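Local atomic coordinates of iron-regulated ABC transporter siderophore-binding protein SirA (Staphylococcus aureus subsp. aureus, PDB entry 3MWF), a protein that binds the iron(III) siderophore staphyloferrin B and, as the binding protein of an ABC transporter, probably delivers it for import into the cell. Residues V46-W49 with K54-Y57. Sequence-based numbering, arbitrary orientation.
Sequences VESW and KFEY. With SE8 (5-[(2-{[(3S)-5-{[(2S)-2-amino-2-carboxyethyl]amino}-3-carboxy-3-hydroxy-5-oxopentanoyl]amino}ethyl)amino]-2,5-dioxopentanoic acid), chain C.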
loop_
_atom_site.group_PDB
_atom_site.type_symbol
_atom_site.label_atom_id
_atom_site.label_comp_id
_atom_site.label_asym_id
_atom_site.label_seq_id
_atom_site.Cartn_x
_atom_site.Cartn_y
_atom_site.Cartn_z
ATOM N N VAL A 46 1.478 -14.984 -1.691
ATOM C CA VAL A 46 0.056 -14.910 -1.958
ATOM C C VAL A 46 -0.182 -14.352 -3.381
ATOM O O VAL A 46 0.657 -13.639 -3.931
ATOM C CB VAL A 46 -0.705 -14.062 -0.904
ATOM C CG1 VAL A 46 -0.784 -14.853 0.462
ATOM C CG2 VAL A 46 -0.090 -12.643 -0.749
ATOM N N GLU A 47 -1.299 -14.748 -3.975
ATOM C CA GLU A 47 -1.637 -14.256 -5.321
ATOM C C GLU A 47 -1.849 -12.737 -5.303
ATOM O O GLU A 47 -2.247 -12.173 -4.288
ATOM C CB GLU A 47 -2.873 -14.969 -5.858
ATOM C CG GLU A 47 -4.173 -14.500 -5.312
ATOM C CD GLU A 47 -5.344 -15.330 -5.779
ATOM O OE1 GLU A 47 -5.117 -16.412 -6.356
ATOM O OE2 GLU A 47 -6.486 -14.907 -5.518
ATOM N N SER A 48 -1.589 -12.090 -6.428
ATOM C CA SER A 48 -1.871 -10.673 -6.568
ATOM C C SER A 48 -3.368 -10.411 -6.528
ATOM O O SER A 48 -4.184 -11.271 -6.880
ATOM C CB SER A 48 -1.266 -10.146 -7.874
ATOM O OG SER A 48 -1.700 -10.952 -8.979
ATOM N N TRP A 49 -3.758 -9.198 -6.132
ATOM C CA TRP A 49 -5.159 -8.892 -6.035
ATOM C C TRP A 49 -5.838 -8.791 -7.400
ATOM O O TRP A 49 -7.032 -9.116 -7.549
ATOM C CB TRP A 49 -5.353 -7.547 -5.336
ATOM C CG TRP A 49 -5.097 -7.523 -3.852
ATOM C CD1 TRP A 49 -4.112 -6.828 -3.213
ATOM C CD2 TRP A 49 -5.851 -8.193 -2.838
ATOM N NE1 TRP A 49 -4.182 -7.046 -1.842
ATOM C CE2 TRP A 49 -5.256 -7.856 -1.585
ATOM C CE3 TRP A 49 -6.973 -9.024 -2.858
ATOM C CZ2 TRP A 49 -5.746 -8.335 -0.357
ATOM C CZ3 TRP A 49 -7.466 -9.522 -1.633
ATOM C CH2 TRP A 49 -6.854 -9.159 -0.395
ATOM N N LYS A 54 0.122 -13.033 -10.527
ATOM C CA LYS A 54 1.283 -12.205 -10.204
ATOM C C LYS A 54 1.206 -10.889 -10.968
ATOM O O LYS A 54 1.045 -10.886 -12.190
ATOM C CB LYS A 54 2.589 -12.925 -10.599
ATOM C CG LYS A 54 2.855 -14.226 -9.795
ATOM C CD LYS A 54 3.933 -15.081 -10.462
ATOM C CE LYS A 54 4.074 -16.427 -9.703
ATOM N NZ LYS A 54 5.026 -17.325 -10.423
ATOM N N PHE A 55 1.320 -9.774 -10.257
ATOM C CA PHE A 55 1.291 -8.475 -10.920
ATOM C C PHE A 55 2.335 -8.400 -12.032
ATOM O O PHE A 55 3.489 -8.832 -11.854
ATOM C CB PHE A 55 1.602 -7.333 -9.941
ATOM C CG PHE A 55 0.508 -7.049 -8.957
ATOM C CD1 PHE A 55 -0.793 -6.783 -9.387
ATOM C CD2 PHE A 55 0.796 -6.982 -7.581
ATOM C CE1 PHE A 55 -1.815 -6.493 -8.479
ATOM C CE2 PHE A 55 -0.202 -6.697 -6.677
ATOM C CZ PHE A 55 -1.511 -6.452 -7.091
ATOM N N GLU A 56 1.931 -7.829 -13.164
ATOM C CA GLU A 56 2.826 -7.656 -14.318
ATOM C C GLU A 56 4.183 -7.033 -13.964
ATOM O O GLU A 56 5.240 -7.496 -14.416
ATOM C CB GLU A 56 2.127 -6.822 -15.402
ATOM C CG GLU A 56 2.869 -6.809 -16.730
ATOM C CD GLU A 56 2.686 -8.116 -17.482
ATOM O OE1 GLU A 56 2.113 -9.055 -16.893
ATOM O OE2 GLU A 56 3.094 -8.208 -18.657
ATOM N N TYR A 57 4.166 -6.003 -13.122
ATOM C CA TYR A 57 5.388 -5.280 -12.786
ATOM C C TYR A 57 6.448 -6.149 -12.084
ATOM O O TYR A 57 7.638 -5.883 -12.194
ATOM C CB TYR A 57 5.094 -3.972 -12.004
ATOM C CG TYR A 57 5.040 -4.173 -10.493
ATOM C CD1 TYR A 57 3.869 -4.569 -9.879
ATOM C CD2 TYR A 57 6.183 -4.025 -9.715
ATOM C CE1 TYR A 57 3.816 -4.788 -8.475
ATOM C CE2 TYR A 57 6.164 -4.231 -8.334
ATOM C CZ TYR A 57 4.968 -4.621 -7.732
ATOM O OH TYR A 57 4.949 -4.823 -6.378
HETATM C C1 SE8 C . -9.870 -7.504 1.133
HETATM C C2 SE8 C . -10.459 -6.650 0.045
HETATM C C3 SE8 C . -9.600 -6.703 -1.208
HETATM N N4 SE8 C . -8.286 -6.097 -1.022
HETATM C C5 SE8 C . -8.048 -4.837 -1.325
HETATM C C6 SE8 C . -6.699 -4.287 -0.931
HETATM C C7 SE8 C . -6.704 -3.826 0.527
HETATM C C8 SE8 C . -5.262 -3.444 0.910
HETATM C C9 SE8 C . -5.131 -2.753 2.266
HETATM N N10 SE8 C . -5.949 -3.137 3.244
HETATM C C11 SE8 C . -5.816 -2.518 4.543
HETATM C C12 SE8 C . -5.463 -3.549 5.602
HETATM N N13 SE8 C . -5.758 -3.077 6.948
HETATM C C14 SE8 C . -6.992 -3.144 7.532
HETATM C C15 SE8 C . -8.026 -4.079 6.977
HETATM C C16 SE8 C . -8.577 -3.303 5.806
HETATM C C17 SE8 C . -9.044 -4.119 4.641
HETATM C C18 SE8 C . -10.422 -3.850 4.265
HETATM O O19 SE8 C . -9.977 -8.754 1.037
HETATM O O20 SE8 C . -9.345 -6.934 2.111
HETATM N N21 SE8 C . -10.583 -5.264 0.538
HETATM O O22 SE8 C . -8.843 -4.109 -1.886
HETATM C C23 SE8 C . -7.677 -2.674 0.709
HETATM O O24 SE8 C . -7.358 -1.528 0.307
HETATM O O25 SE8 C . -8.781 -2.878 1.274
HETATM O O26 SE8 C . -7.200 -4.899 1.347
HETATM O O27 SE8 C . -4.276 -1.888 2.422
HETATM O O28 SE8 C . -7.311 -2.448 8.478
HETATM O O29 SE8 C . -8.295 -4.837 3.972
HETATM O O30 SE8 C . -10.757 -4.065 3.105
HETATM O O31 SE8 C . -11.223 -3.367 5.105
#
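Ser48 drops its CB onto the middle of the Phe55 ring, 3.5 Å from the ring centroid and only 2° from the normal, an almost ideal CH-pi contact. Followed outward from its own CB, the Phe55 side chain has CG set opposite the carbonyl carbon (chi1 -72°), which brings one ring face against Ser48 CB. CG and CD1 each stand 3.7 Å from Ser48 CB, and the remaining ring carbons keep practically the same separation, so the methylene sits over the centre of the face. Past CD1, CE1 begins to approach the backbone of Trp49, and at the tip CZ comes 3.7 Å from Trp49 N, with Trp49 CB slightly farther off at 4.4 Å from CZ.

The Ser48 hydroxyl takes no part in the CH-pi contact. OG, placed between its own backbone N and carbonyl carbon (chi1 53°), comes within 3.2 Å of Lys54 N, but the angle is too poor for a hydrogen bond; it is hydrogen-bonded instead to Thr50 O and weakly to Gln51 O, in the short connection between the two segments. The Trp49 indole points away from Phe55 into the siderophore pocket: the amide N4 of SE8 lies over one indole face, off toward the rim, with Trp49 CH2 3.4 Å from N4. Phe55 thus touches the backbone and CB of the residue whose indole packs on the ligand.

Both segments belong to the loop between strands 44-45 and 66-70 of the six-stranded mixed sheet. Gln29 of helix 29-37 touches Ser48, Trp49 and Phe55, while helix 268-273 meets Phe55 through Ile269 and Leu273 and also reaches Trp49 through Leu273.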